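PDB 4UQM: uracil-dna glycosylase from Deinococcus radiodurans, which belongs to the uracil-DNA glycosylase superfamily, has an alpha/beta fold built around a four-stranded parallel sheet, and is bound to DNA in this model. Local coordinates for residues P120-P125 against E237-A242; R109-E114 against R219-T224; N142-V147 against K158-F163. The protein carries 1 engineered substitution. All blocks are in the same frame, centred on the assembly; numbering follows the deposited sequence.

Overall arrangement
Contacts 1 and 2 are neighbours, with centres about 11 Å apart. They touch: Leu-240 CD1 of contact 1 lies 3.4 Å from Tyr-112 OH of contact 2, and the rings of Trp-238 and Phe-221 meet edge-to-face. Their segments alternate along the chain. Contact 3 lies on the opposite side of the chain's centre, its centre about 30 Å from that of contact 1 and about 24 Å from that of contact 2. In sequence it is nested inside the loops that both close. Nearest atoms of contact 2 are about 4 Å from the bound DNA, where Lys-113 packs on a sugar. Contact 3 stays about 9 Å from the DNA, and contact 1 about 12 Å, between nearest atoms.

Contact 1: residues P120-P125 against E237-A242; sequences PGFVAP and EWQLPA
The Phe-122 ring meets the carbonyl of Trp-238 at its edge. The oxygen lies in the ring plane, with Phe-122 CE1 3.5 Å from Trp-238 O. The second flat group is the Gln-239 amide, turned only 16° from the plane of the Phe-122 ring. Its own partners gather around its edge. Gln-239 OE1 accepts from Val-123 N at 2.9 Å, and the donor sits in the carbonyl plane on a lone pair. Gln-239 NE2 gives an almost straight bond of 2.9 Å to Val-123 O. It also donates to Leu-240 O, again at 2.9 Å, and both acceptors lie in the amide plane. One side-chain amide thus reads the N-H and C=O of a single residue. Three bonds fix the rotation of the amide about its CG-CD bond. The chain of Gln-239 starts with CG anti to the backbone N (chi1 -175°) and bends at chi2 (60°), which turns NE2 back to Leu-240 O.

Two irregular loops are joined here. One follows helix 106-118; the other belongs to the C-terminal tail beyond helix 220-230. The tail is therefore fastened beside the earlier helix of the alpha/beta fold. Trp-238 O also accepts a bond from Trp-133 NE1, and Pro-241 O one from His-127 NE2.

Farther along, the contact turns apolar. Pro-125 CG rests 4.0 Å from Leu-240 CD1, and both residues pack on Tyr-112 of helix 106-118. Pro-125 CB lies 3.7 Å from Pro-241 O. At the other end, Gln-239 N makes a longer bond of 3.3 Å to Glu-237 OE2, which uses its anti lone pair, the one away from the other carboxylate oxygen.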
ATOM      1  N   PRO A 120     -11.390  18.270  -7.899  1.00 24.58           N
ATOM      2  CA  PRO A 120     -12.690  18.786  -8.256  1.00 27.13           C
ATOM      3  C   PRO A 120     -13.549  17.737  -8.906  1.00 25.46           C
ATOM      4  O   PRO A 120     -13.052  16.987  -9.760  1.00 26.30           O
ATOM      5  CB  PRO A 120     -12.362  19.917  -9.247  1.00 29.86           C
ATOM      6  CG  PRO A 120     -10.992  20.351  -8.856  1.00 31.93           C
ATOM      7  CD  PRO A 120     -10.309  19.122  -8.369  1.00 28.42           C
ATOM      8  N   GLY A 121     -14.761  17.576  -8.414  1.00 24.43           N
ATOM      9  CA  GLY A 121     -15.676  16.576  -8.962  1.00 24.56           C
ATOM     10  C   GLY A 121     -15.673  15.215  -8.305  1.00 23.06           C
ATOM     11  O   GLY A 121     -16.551  14.384  -8.573  1.00 23.22           O
ATOM     12  N   PHE A 122     -14.704  14.955  -7.430  1.00 21.55           N
ATOM     13  CA  PHE A 122     -14.687  13.654  -6.747  1.00 21.51           C
ATOM     14  C   PHE A 122     -15.923  13.544  -5.853  1.00 21.55           C
ATOM     15  O   PHE A 122     -16.208  14.473  -5.045  1.00 22.44           O
ATOM     16  CB  PHE A 122     -13.421  13.490  -5.906  1.00 19.81           C
ATOM     17  CG  PHE A 122     -13.382  12.190  -5.174  1.00 19.18           C
ATOM     18  CD1 PHE A 122     -12.928  11.037  -5.799  1.00 19.39           C
ATOM     19  CD2 PHE A 122     -13.883  12.091  -3.874  1.00 21.11           C
ATOM     20  CE1 PHE A 122     -12.956   9.808  -5.119  1.00 19.17           C
ATOM     21  CE2 PHE A 122     -13.888  10.886  -3.189  1.00 18.89           C
ATOM     22  CZ  PHE A 122     -13.432   9.728  -3.815  1.00 18.17           C
ATOM     23  N   VAL A 123     -16.648  12.427  -5.963  1.00 20.65           N
ATOM     24  CA  VAL A 123     -17.810  12.155  -5.105  1.00 21.48           C
ATOM     25  C   VAL A 123     -17.520  10.855  -4.376  1.00 20.32           C
ATOM     26  O   VAL A 123     -17.379   9.821  -5.006  1.00 20.03           O
ATOM     27  CB  VAL A 123     -19.125  12.016  -5.911  1.00 23.32           C
ATOM     28  CG1 VAL A 123     -20.278  11.697  -4.988  1.00 26.16           C
ATOM     29  CG2 VAL A 123     -19.456  13.294  -6.638  1.00 25.20           C
ATOM     30  N   ALA A 124     -17.416  10.899  -3.048  1.00 20.65           N
ATOM     31  CA  ALA A 124     -17.124   9.720  -2.275  1.00 20.16           C
ATOM     32  C   ALA A 124     -18.244   8.695  -2.406  1.00 20.66           C
ATOM     33  O   ALA A 124     -19.403   9.050  -2.229  1.00 22.28           O
ATOM     34  CB  ALA A 124     -16.941  10.086  -0.817  1.00 22.76           C
ATOM     35  N   PRO A 125     -17.912   7.443  -2.723  1.00 20.24           N
ATOM     36  CA  PRO A 125     -18.925   6.417  -2.802  1.00 21.16           C
ATOM     37  C   PRO A 125     -19.204   5.838  -1.433  1.00 21.39           C
ATOM     38  O   PRO A 125     -18.511   6.133  -0.464  1.00 22.06           O
ATOM     39  CB  PRO A 125     -18.267   5.378  -3.655  1.00 21.88           C
ATOM     40  CG  PRO A 125     -16.844   5.456  -3.244  1.00 20.71           C
ATOM     41  CD  PRO A 125     -16.566   6.881  -3.001  1.00 19.44           C
ATOM     42  N   GLU A 237      -7.244   8.237 -12.467  1.00 19.15           N
ATOM     43  CA  GLU A 237      -8.633   8.552 -12.262  1.00 18.11           C
ATOM     44  C   GLU A 237      -9.014   8.162 -10.840  1.00 18.04           C
ATOM     45  O   GLU A 237      -9.188   6.973 -10.532  1.00 17.88           O
ATOM     46  CB  GLU A 237      -9.480   7.768 -13.243  1.00 18.29           C
ATOM     47  CG  GLU A 237     -10.972   7.912 -13.010  1.00 18.99           C
ATOM     48  CD  GLU A 237     -11.412   9.321 -13.208  1.00 20.55           C
ATOM     49  OE1 GLU A 237     -11.516   9.751 -14.367  1.00 20.46           O
ATOM     50  OE2 GLU A 237     -11.560  10.046 -12.223  1.00 21.40           O
ATOM     51  N   TRP A 238      -9.015   9.144  -9.942  1.00 18.01           N
ATOM     52  CA  TRP A 238      -9.272   8.869  -8.551  1.00 17.50           C
ATOM     53  C   TRP A 238     -10.743   8.533  -8.267  1.00 17.41           C
ATOM     54  O   TRP A 238     -11.050   7.861  -7.279  1.00 17.79           O
ATOM     55  CB  TRP A 238      -8.795  10.036  -7.653  1.00 18.78           C
ATOM     56  CG  TRP A 238      -7.300  10.265  -7.688  1.00 17.86           C
ATOM     57  CD1 TRP A 238      -6.637  11.305  -8.289  1.00 18.48           C
ATOM     58  CD2 TRP A 238      -6.289   9.439  -7.087  1.00 17.50           C
ATOM     59  NE1 TRP A 238      -5.279  11.165  -8.097  1.00 19.24           N
ATOM     60  CE2 TRP A 238      -5.041  10.036  -7.352  1.00 18.71           C
ATOM     61  CE3 TRP A 238      -6.336   8.278  -6.316  1.00 16.67           C
ATOM     62  CZ2 TRP A 238      -3.835   9.468  -6.922  1.00 19.02           C
ATOM     63  CZ3 TRP A 238      -5.134   7.730  -5.882  1.00 17.75           C
ATOM     64  CH2 TRP A 238      -3.907   8.321  -6.189  1.00 18.64           C
ATOM     65  N   GLN A 239     -11.671   9.001  -9.099  1.00 17.87           N
ATOM     66  CA  GLN A 239     -13.078   8.640  -8.898  1.00 18.80           C
ATOM     67  C   GLN A 239     -13.275   7.151  -8.919  1.00 19.48           C
ATOM     68  O   GLN A 239     -12.743   6.482  -9.772  1.00 18.95           O
ATOM     69  CB  GLN A 239     -13.952   9.269  -9.985  1.00 20.02           C
ATOM     70  CG  GLN A 239     -15.453   9.037  -9.765  1.00 19.42           C
ATOM     71  CD  GLN A 239     -15.913   9.641  -8.439  1.00 19.58           C
ATOM     72  OE1 GLN A 239     -15.845  10.867  -8.255  1.00 20.48           O
ATOM     73  NE2 GLN A 239     -16.365   8.810  -7.527  1.00 19.74           N
ATOM     74  N   LEU A 240     -13.991   6.646  -7.901  1.00 19.11           N
ATOM     75  CA  LEU A 240     -14.379   5.258  -7.767  1.00 18.85           C
ATOM     76  C   LEU A 240     -15.772   5.052  -8.295  1.00 19.78           C
ATOM     77  O   LEU A 240     -16.565   6.000  -8.303  1.00 20.51           O
ATOM     78  CB  LEU A 240     -14.321   4.884  -6.303  1.00 18.22           C
ATOM     79  CG  LEU A 240     -12.921   4.928  -5.714  1.00 18.07           C
ATOM     80  CD1 LEU A 240     -13.022   5.087  -4.210  1.00 18.54           C
ATOM     81  CD2 LEU A 240     -12.065   3.719  -6.090  1.00 17.58           C
ATOM     82  N   PRO A 241     -16.108   3.817  -8.721  1.00 19.66           N
ATOM     83  CA  PRO A 241     -17.491   3.542  -9.117  1.00 20.72           C
ATOM     84  C   PRO A 241     -18.482   3.777  -7.999  1.00 22.04           C
ATOM     85  O   PRO A 241     -18.154   3.525  -6.834  1.00 22.56           O
ATOM     86  CB  PRO A 241     -17.477   2.083  -9.552  1.00 23.32           C
ATOM     87  CG  PRO A 241     -16.155   1.576  -9.312  1.00 24.97           C
ATOM     88  CD  PRO A 241     -15.269   2.623  -8.752  1.00 20.18           C
ATOM     89  N   ALA A 242     -19.701   4.222  -8.325  1.00 23.22           N
ATOM     90  CA  ALA A 242     -20.696   4.379  -7.281  1.00 24.27           C
ATOM     91  C   ALA A 242     -21.067   3.066  -6.580  1.00 23.70           C
ATOM     92  O   ALA A 242     -21.291   3.045  -5.383  1.00 27.23           O
ATOM     93  CB  ALA A 242     -21.956   5.050  -7.825  1.00 26.50           C
TER

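Contact 2: residues R109-E114 against R219-T224; sequences RNIYKE and RPFSKT
Glu-114 and Phe-221 bring together two helical segments whose axes approach to 11.6 Å, with their N-to-C directions 58° apart. The Glu-114 side chain bridges the gap. An extended first torsion (chi1 -179°) and a bend at the second place the carboxylate at the start of helix 220-230. Glu-114 OE2 accepts from Arg-219 N at 2.9 Å. The donor comes from the anti side and stands 30° out of the carboxylate plane. OE1 takes the N-H of Gly-217, so the buried carboxylate grips two backbone amides of the chain entering the helix. Arg-219 is at the N-cap position, and its guanidinium turns to a salt bridge with Asp-118.

Nearer the backbone, Glu-114 CG meets the edge of the Phe-221 ring, 3.9 Å from CE2. Ile-111 CG2 touches Phe-221 CZ at 4.0 Å. Pro-220 CG covers part of one face of that ring, displaced toward the rim.

Helix 106-118 reaches the central sheet here through Ile-111, which touches Trp-183 of strand 179-183. Helix 220-230 packs Pro-220 and Thr-224 on Ile-202 of the neighbouring strand 200-204.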
ATOM      1  N   ARG A 109     -12.434   7.078   5.192  1.00 17.08           N
ATOM      2  CA  ARG A 109     -13.314   8.258   5.237  0.50 18.52           C
ATOM      3  C   ARG A 109     -12.509   9.509   5.112  1.00 18.47           C
ATOM      4  O   ARG A 109     -12.933  10.440   4.446  1.00 19.06           O
ATOM      5  CB  ARG A 109     -14.100   8.316   6.524  0.50 20.52           C
ATOM      6  CG  ARG A 109     -15.073   7.204   6.616  0.50 22.56           C
ATOM      7  CD  ARG A 109     -16.066   7.402   7.698  0.50 25.53           C
ATOM      8  NE  ARG A 109     -16.752   6.151   7.790  0.50 25.88           N
ATOM      9  CZ  ARG A 109     -17.749   5.791   7.009  0.50 26.10           C
ATOM     10  NH1 ARG A 109     -18.257   6.631   6.066  0.50 27.38           N
ATOM     11  NH2 ARG A 109     -18.254   4.598   7.222  0.50 24.37           N
ATOM     12  N   ASN A 110     -11.342   9.542   5.771  1.00 17.41           N
ATOM     13  CA  ASN A 110     -10.498  10.735   5.693  1.00 17.87           C
ATOM     14  C   ASN A 110      -9.845  10.873   4.328  1.00 16.74           C
ATOM     15  O   ASN A 110      -9.752  11.987   3.815  1.00 18.44           O
ATOM     16  CB  ASN A 110      -9.467  10.705   6.807  1.00 17.28           C
ATOM     17  CG  ASN A 110     -10.062  11.068   8.147  1.00 19.94           C
ATOM     18  OD1 ASN A 110     -11.164  11.606   8.227  1.00 21.24           O
ATOM     19  ND2 ASN A 110      -9.312  10.837   9.213  1.00 20.12           N
ATOM     20  N   ILE A 111      -9.380   9.782   3.729  1.00 16.72           N
ATOM     21  CA  ILE A 111      -8.925   9.803   2.364  1.00 16.82           C
ATOM     22  C   ILE A 111      -9.998  10.416   1.444  1.00 17.48           C
ATOM     23  O   ILE A 111      -9.703  11.247   0.564  1.00 18.34           O
ATOM     24  CB  ILE A 111      -8.480   8.396   1.898  1.00 16.78           C
ATOM     25  CG1 ILE A 111      -7.122   8.026   2.516  1.00 16.38           C
ATOM     26  CG2 ILE A 111      -8.388   8.279   0.375  1.00 16.53           C
ATOM     27  CD1 ILE A 111      -6.868   6.534   2.479  1.00 16.96           C
ATOM     28  N   TYR A 112     -11.227   9.928   1.582  1.00 16.83           N
ATOM     29  CA  TYR A 112     -12.363  10.466   0.788  1.00 18.17           C
ATOM     30  C   TYR A 112     -12.587  11.969   1.035  1.00 19.63           C
ATOM     31  O   TYR A 112     -12.868  12.722   0.087  1.00 20.63           O
ATOM     32  CB  TYR A 112     -13.638   9.695   1.057  1.00 18.15           C
ATOM     33  CG  TYR A 112     -13.743   8.287   0.475  1.00 18.75           C
ATOM     34  CD1 TYR A 112     -12.769   7.758  -0.395  1.00 18.17           C
ATOM     35  CD2 TYR A 112     -14.799   7.450   0.830  1.00 18.65           C
ATOM     36  CE1 TYR A 112     -12.879   6.509  -0.910  1.00 18.40           C
ATOM     37  CE2 TYR A 112     -14.925   6.163   0.307  1.00 19.36           C
ATOM     38  CZ  TYR A 112     -13.964   5.690  -0.573  1.00 17.82           C
ATOM     39  OH  TYR A 112     -14.086   4.429  -1.075  1.00 18.73           O
ATOM     40  N   LYS A 113     -12.438  12.425   2.278  1.00 19.46           N
ATOM     41  CA  LYS A 113     -12.607  13.864   2.604  1.00 21.05           C
ATOM     42  C   LYS A 113     -11.557  14.675   1.883  1.00 20.18           C
ATOM     43  O   LYS A 113     -11.853  15.730   1.292  1.00 22.19           O
ATOM     44  CB  LYS A 113     -12.531  14.135   4.136  1.00 21.75           C
ATOM     45  CG  LYS A 113     -13.748  13.699   4.929  1.00 23.39           C
ATOM     46  CD  LYS A 113     -13.579  13.914   6.440  1.00 28.86           C
ATOM     47  CE  LYS A 113     -14.011  12.717   7.248  1.00 31.94           C
ATOM     48  NZ  LYS A 113     -13.820  12.885   8.715  1.00 36.13           N
ATOM     49  N   GLU A 114     -10.316  14.210   1.913  1.00 18.96           N
ATOM     50  CA  GLU A 114      -9.238  14.912   1.280  1.00 19.52           C
ATOM     51  C   GLU A 114      -9.400  14.915  -0.265  1.00 19.59           C
ATOM     52  O   GLU A 114      -9.196  15.956  -0.927  1.00 20.65           O
ATOM     53  CB  GLU A 114      -7.897  14.324   1.716  1.00 18.86           C
ATOM     54  CG  GLU A 114      -6.692  15.019   1.098  1.00 20.28           C
ATOM     55  CD  GLU A 114      -6.463  16.430   1.571  1.00 22.41           C
ATOM     56  OE1 GLU A 114      -7.010  16.825   2.619  1.00 23.12           O
ATOM     57  OE2 GLU A 114      -5.675  17.153   0.881  1.00 23.18           O
ATOM     58  N   ARG A 219      -2.970  17.575  -0.064  1.00 21.61           N
ATOM     59  CA  ARG A 219      -3.236  17.487  -1.530  1.00 21.78           C
ATOM     60  C   ARG A 219      -2.400  16.479  -2.287  1.00 20.12           C
ATOM     61  O   ARG A 219      -1.856  16.787  -3.321  1.00 21.35           O
ATOM     62  CB  ARG A 219      -3.049  18.879  -2.135  1.00 23.80           C
ATOM     63  CG  ARG A 219      -4.030  19.879  -1.554  1.00 26.14           C
ATOM     64  CD  ARG A 219      -4.230  21.103  -2.457  1.00 29.19           C
ATOM     65  NE  ARG A 219      -5.042  20.705  -3.618  1.00 27.41           N
ATOM     66  CZ  ARG A 219      -5.354  21.411  -4.691  1.00 29.74           C
ATOM     67  NH1 ARG A 219      -4.992  22.677  -4.832  1.00 35.07           N
ATOM     68  NH2 ARG A 219      -6.071  20.819  -5.639  1.00 29.63           N
ATOM     69  N   PRO A 220      -2.337  15.241  -1.805  1.00 19.57           N
ATOM     70  CA  PRO A 220      -1.420  14.301  -2.435  1.00 19.18           C
ATOM     71  C   PRO A 220      -1.931  13.848  -3.828  1.00 18.44           C
ATOM     72  O   PRO A 220      -1.153  13.428  -4.672  1.00 19.07           O
ATOM     73  CB  PRO A 220      -1.390  13.155  -1.436  1.00 18.93           C
ATOM     74  CG  PRO A 220      -2.733  13.197  -0.779  1.00 18.67           C
ATOM     75  CD  PRO A 220      -3.034  14.649  -0.642  1.00 20.13           C
ATOM     76  N   PHE A 221      -3.239  13.873  -4.018  1.00 19.08           N
ATOM     77  CA  PHE A 221      -3.891  13.272  -5.209  1.00 17.87           C
ATOM     78  C   PHE A 221      -3.672  14.178  -6.432  1.00 19.73           C
ATOM     79  O   PHE A 221      -3.247  13.714  -7.521  1.00 19.39           O
ATOM     80  CB  PHE A 221      -5.354  12.959  -4.911  1.00 19.57           C
ATOM     81  CG  PHE A 221      -5.547  12.165  -3.643  1.00 18.38           C
ATOM     82  CD1 PHE A 221      -5.168  10.808  -3.577  1.00 17.79           C
ATOM     83  CD2 PHE A 221      -6.006  12.786  -2.503  1.00 17.84           C
ATOM     84  CE1 PHE A 221      -5.283  10.081  -2.402  1.00 17.27           C
ATOM     85  CE2 PHE A 221      -6.136  12.040  -1.304  1.00 18.80           C
ATOM     86  CZ  PHE A 221      -5.738  10.703  -1.275  1.00 18.42           C
ATOM     87  N   SER A 222      -3.846  15.479  -6.227  1.00 19.99           N
ATOM     88  CA  SER A 222      -3.559  16.429  -7.277  1.00 21.25           C
ATOM     89  C   SER A 222      -2.061  16.555  -7.537  1.00 21.77           C
ATOM     90  O   SER A 222      -1.640  16.660  -8.685  1.00 22.64           O
ATOM     91  CB  SER A 222      -4.173  17.791  -6.986  1.00 22.34           C
ATOM     92  OG  SER A 222      -3.646  18.324  -5.806  1.00 22.79           O
ATOM     93  N   LYS A 223      -1.263  16.583  -6.477  1.00 21.44           N
ATOM     94  CA  LYS A 223       0.189  16.624  -6.655  1.00 21.63           C
ATOM     95  C   LYS A 223       0.661  15.413  -7.454  1.00 20.91           C
ATOM     96  O   LYS A 223       1.468  15.544  -8.364  1.00 21.51           O
ATOM     97  CB  LYS A 223       0.908  16.694  -5.308  1.00 21.93           C
ATOM     98  CG  LYS A 223       0.761  18.032  -4.637  1.00 24.61           C
ATOM     99  CD  LYS A 223       1.301  17.994  -3.236  1.00 25.84           C
ATOM    100  CE  LYS A 223       1.184  19.340  -2.548  1.00 28.35           C
ATOM    101  NZ  LYS A 223       1.345  19.177  -1.083  1.00 32.07           N
ATOM    102  N   THR A 224       0.079  14.229  -7.168  1.00 20.29           N
ATOM    103  CA  THR A 224       0.454  13.025  -7.916  1.00 19.53           C
ATOM    104  C   THR A 224       0.144  13.191  -9.408  1.00 20.30           C
ATOM    105  O   THR A 224       0.965  12.875 -10.267  1.00 19.89           O
ATOM    106  CB  THR A 224      -0.285  11.807  -7.316  1.00 19.29           C
ATOM    107  OG1 THR A 224       0.234  11.557  -6.017  1.00 18.94           O
ATOM    108  CG2 THR A 224      -0.111  10.559  -8.187  1.00 19.20           C
TER

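Contact 3: residues N142-V147 against K158-F163; sequences NAVLTV and KGWEHF
Trp-160 CB lies 3.9 Å from Val-144 CA. At CG the indole meets backbone: Leu-145 N stands over one face, 3.6 Å from this atom. CD1 touches a branch of Val-144, with CG1 3.8 Å away. NE1 donates to Thr-146 OG1 at 2.8 Å. The bond is moderately bent, and the oxygen lies 17° out of the indole plane. Over the six-membered ring sits Leu-145. Its CB is 3.6 Å from the ring centroid and only 3° off the normal, a CH-pi contact nearly centred on the face. At the far rim, CZ3 meets Leu-145 CD1 at 3.7 Å. Leucine thus lies across the benzene part of the indole, the two side chains crossing at about a right angle, while threonine holds its N-H. Phe-163 CD2 lies in plane at an edge of the same indole.

The strand 138-142 ends just before this loop, and helix 160-172 leads on to the parallel strand 179-183. The contact therefore lies within a beta-alpha-beta crossover of the central sheet, tying the loop after its first strand to the first turn of its helix.

Thr-146 OG1 is set between the backbone N and the carbonyl carbon (chi1 54°), and this rotation aims it at the indole. The same oxygen is also hydrogen-bonded to His-155 ND1. The second branch of Val-144, CG2, lies 3.3 Å from Glu-161 OE2. That carboxylate oxygen accepts from Gly-157 N. Leu-145 CD1 also reaches Phe-163 CE2, 4.1 Å away. Leu-47 of helix 38-53 touches both Trp-160 and Thr-146.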
ATOM      1  N   ASN A 142       1.509  -1.411   2.341  1.00 14.29           N
ATOM      2  CA  ASN A 142       1.830  -0.948   3.712  1.00 13.84           C
ATOM      3  C   ASN A 142       3.256  -1.347   4.034  1.00 14.33           C
ATOM      4  O   ASN A 142       3.773  -2.311   3.452  1.00 15.08           O
ATOM      5  CB  ASN A 142       0.893  -1.635   4.712  1.00 14.94           C
ATOM      6  CG  ASN A 142      -0.504  -1.033   4.767  1.00 14.55           C
ATOM      7  OD1 ASN A 142      -0.660   0.168   4.931  1.00 15.39           O
ATOM      8  ND2 ASN A 142      -1.550  -1.889   4.723  1.00 15.24           N
ATOM      9  N   ALA A 143       3.884  -0.604   4.953  1.00 14.76           N
ATOM     10  CA  ALA A 143       5.224  -0.917   5.337  1.00 15.28           C
ATOM     11  C   ALA A 143       5.375  -2.306   5.950  1.00 15.54           C
ATOM     12  O   ALA A 143       6.455  -2.948   5.802  1.00 15.99           O
ATOM     13  CB  ALA A 143       5.779   0.152   6.269  1.00 15.82           C
ATOM     14  N   VAL A 144       4.342  -2.699   6.689  1.00 14.94           N
ATOM     15  CA  VAL A 144       4.252  -3.989   7.359  1.00 14.78           C
ATOM     16  C   VAL A 144       2.995  -4.627   6.814  1.00 14.03           C
ATOM     17  O   VAL A 144       1.962  -3.944   6.685  1.00 13.37           O
ATOM     18  CB  VAL A 144       4.199  -3.769   8.912  1.00 16.84           C
ATOM     19  CG1 VAL A 144       3.641  -4.944   9.686  1.00 19.39           C
ATOM     20  CG2 VAL A 144       5.573  -3.313   9.399  1.00 17.01           C
ATOM     21  N   LEU A 145       3.041  -5.938   6.476  1.00 14.08           N
ATOM     22  CA  LEU A 145       1.949  -6.555   5.713  1.00 14.14           C
ATOM     23  C   LEU A 145       1.027  -7.475   6.473  1.00 14.31           C
ATOM     24  O   LEU A 145       0.064  -8.045   5.905  1.00 14.28           O
ATOM     25  CB  LEU A 145       2.530  -7.262   4.484  1.00 14.51           C
ATOM     26  CG  LEU A 145       3.215  -6.326   3.458  1.00 14.69           C
ATOM     27  CD1 LEU A 145       3.615  -7.173   2.273  1.00 16.47           C
ATOM     28  CD2 LEU A 145       2.274  -5.238   2.931  1.00 17.03           C
ATOM     29  N   THR A 146       1.251  -7.574   7.797  1.00 13.74           N
ATOM     30  CA  THR A 146       0.303  -8.296   8.672  1.00 14.34           C
ATOM     31  C   THR A 146       0.191  -7.537  10.000  1.00 14.07           C
ATOM     32  O   THR A 146       1.022  -6.658  10.307  1.00 14.24           O
ATOM     33  CB  THR A 146       0.810  -9.728   8.964  1.00 15.00           C
ATOM     34  OG1 THR A 146       2.139  -9.702   9.492  1.00 14.74           O
ATOM     35  CG2 THR A 146       0.755 -10.624   7.722  1.00 15.61           C
ATOM     36  N   VAL A 147      -0.828  -7.868  10.775  1.00 14.22           N
ATOM     37  CA  VAL A 147      -1.060  -7.258  12.081  1.00 14.66           C
ATOM     38  C   VAL A 147      -1.871  -8.196  12.944  1.00 15.68           C
ATOM     39  O   VAL A 147      -2.684  -8.973  12.458  1.00 15.77           O
ATOM     40  CB  VAL A 147      -1.792  -5.918  11.902  1.00 14.65           C
ATOM     41  CG1 VAL A 147      -3.184  -6.091  11.294  1.00 15.39           C
ATOM     42  CG2 VAL A 147      -1.863  -5.141  13.209  1.00 15.65           C
ATOM     43  N   LYS A 158       9.670  -7.035  12.689  1.00 20.63           N
ATOM     44  CA  LYS A 158       9.745  -8.505  12.666  0.50 21.22           C
ATOM     45  C   LYS A 158      10.238  -9.061  11.341  1.00 21.66           C
ATOM     46  O   LYS A 158      10.268 -10.284  11.171  1.00 23.47           O
ATOM     47  CB  LYS A 158       8.344  -9.052  12.918  0.50 21.30           C
ATOM     48  CG  LYS A 158       7.705  -8.545  14.198  0.50 21.92           C
ATOM     49  CD  LYS A 158       8.537  -8.950  15.391  0.50 23.66           C
ATOM     50  CE  LYS A 158       7.874  -8.618  16.702  0.50 23.70           C
ATOM     51  NZ  LYS A 158       8.894  -8.874  17.781  0.50 28.99           N
ATOM     52  N   GLY A 159      10.647  -8.202  10.417  1.00 19.93           N
ATOM     53  CA  GLY A 159      11.151  -8.605   9.137  1.00 20.86           C
ATOM     54  C   GLY A 159      10.436  -8.065   7.954  1.00 18.73           C
ATOM     55  O   GLY A 159      11.006  -8.026   6.863  1.00 20.91           O
ATOM     56  N   TRP A 160       9.192  -7.578   8.114  1.00 18.10           N
ATOM     57  CA  TRP A 160       8.509  -7.071   6.938  1.00 17.02           C
ATOM     58  C   TRP A 160       9.218  -5.880   6.307  1.00 17.85           C
ATOM     59  O   TRP A 160       9.151  -5.669   5.092  1.00 17.89           O
ATOM     60  CB  TRP A 160       7.061  -6.629   7.253  1.00 16.25           C
ATOM     61  CG  TRP A 160       6.059  -7.728   7.291  1.00 15.80           C
ATOM     62  CD1 TRP A 160       5.269  -8.116   8.360  1.00 15.24           C
ATOM     63  CD2 TRP A 160       5.724  -8.588   6.216  1.00 15.16           C
ATOM     64  NE1 TRP A 160       4.454  -9.167   7.979  1.00 15.70           N
ATOM     65  CE2 TRP A 160       4.731  -9.474   6.671  1.00 15.23           C
ATOM     66  CE3 TRP A 160       6.171  -8.710   4.893  1.00 16.68           C
ATOM     67  CZ2 TRP A 160       4.202 -10.471   5.844  1.00 16.53           C
ATOM     68  CZ3 TRP A 160       5.642  -9.699   4.076  1.00 17.19           C
ATOM     69  CH2 TRP A 160       4.663 -10.550   4.558  1.00 17.10           C
ATOM     70  N   GLU A 161       9.813  -5.037   7.147  1.00 17.43           N
ATOM     71  CA  GLU A 161      10.435  -3.815   6.622  1.00 18.36           C
ATOM     72  C   GLU A 161      11.539  -4.089   5.641  1.00 18.74           C
ATOM     73  O   GLU A 161      11.676  -3.335   4.674  1.00 17.89           O
ATOM     74  CB  GLU A 161      10.963  -2.939   7.764  1.00 18.35           C
ATOM     75  CG  GLU A 161       9.880  -2.337   8.655  1.00 19.45           C
ATOM     76  CD  GLU A 161       9.361  -3.222   9.781  1.00 18.79           C
ATOM     77  OE1 GLU A 161       9.720  -4.437   9.861  1.00 19.12           O
ATOM     78  OE2 GLU A 161       8.599  -2.670  10.635  1.00 18.23           O
ATOM     79  N   HIS A 162      12.271  -5.193   5.806  1.00 19.37           N
ATOM     80  CA  HIS A 162      13.282  -5.544   4.806  1.00 20.02           C
ATOM     81  C   HIS A 162      12.600  -5.913   3.488  1.00 20.27           C
ATOM     82  O   HIS A 162      13.075  -5.585   2.419  1.00 20.64           O
ATOM     83  CB  HIS A 162      14.092  -6.735   5.295  1.00 22.88           C
ATOM     84  CG  HIS A 162      14.932  -6.450   6.483  1.00 27.12           C
ATOM     85  ND1 HIS A 162      15.857  -5.432   6.500  1.00 29.18           N
ATOM     86  CD2 HIS A 162      15.041  -7.087   7.670  1.00 28.37           C
ATOM     87  CE1 HIS A 162      16.486  -5.438   7.669  1.00 31.07           C
ATOM     88  NE2 HIS A 162      15.984  -6.416   8.408  1.00 31.77           N
ATOM     89  N   PHE A 163      11.508  -6.649   3.576  1.00 18.60           N
ATOM     90  CA  PHE A 163      10.781  -7.056   2.368  1.00 18.42           C
ATOM     91  C   PHE A 163      10.159  -5.842   1.665  1.00 17.63           C
ATOM     92  O   PHE A 163      10.284  -5.702   0.434  1.00 18.47           O
ATOM     93  CB  PHE A 163       9.698  -8.050   2.722  1.00 18.19           C
ATOM     94  CG  PHE A 163       8.892  -8.490   1.523  1.00 17.97           C
ATOM     95  CD1 PHE A 163       9.426  -9.405   0.628  1.00 20.13           C
ATOM     96  CD2 PHE A 163       7.655  -7.905   1.245  1.00 17.98           C
ATOM     97  CE1 PHE A 163       8.716  -9.748  -0.519  1.00 19.75           C
ATOM     98  CE2 PHE A 163       6.937  -8.258   0.121  1.00 17.07           C
ATOM     99  CZ  PHE A 163       7.446  -9.208  -0.755  1.00 18.84           C
TER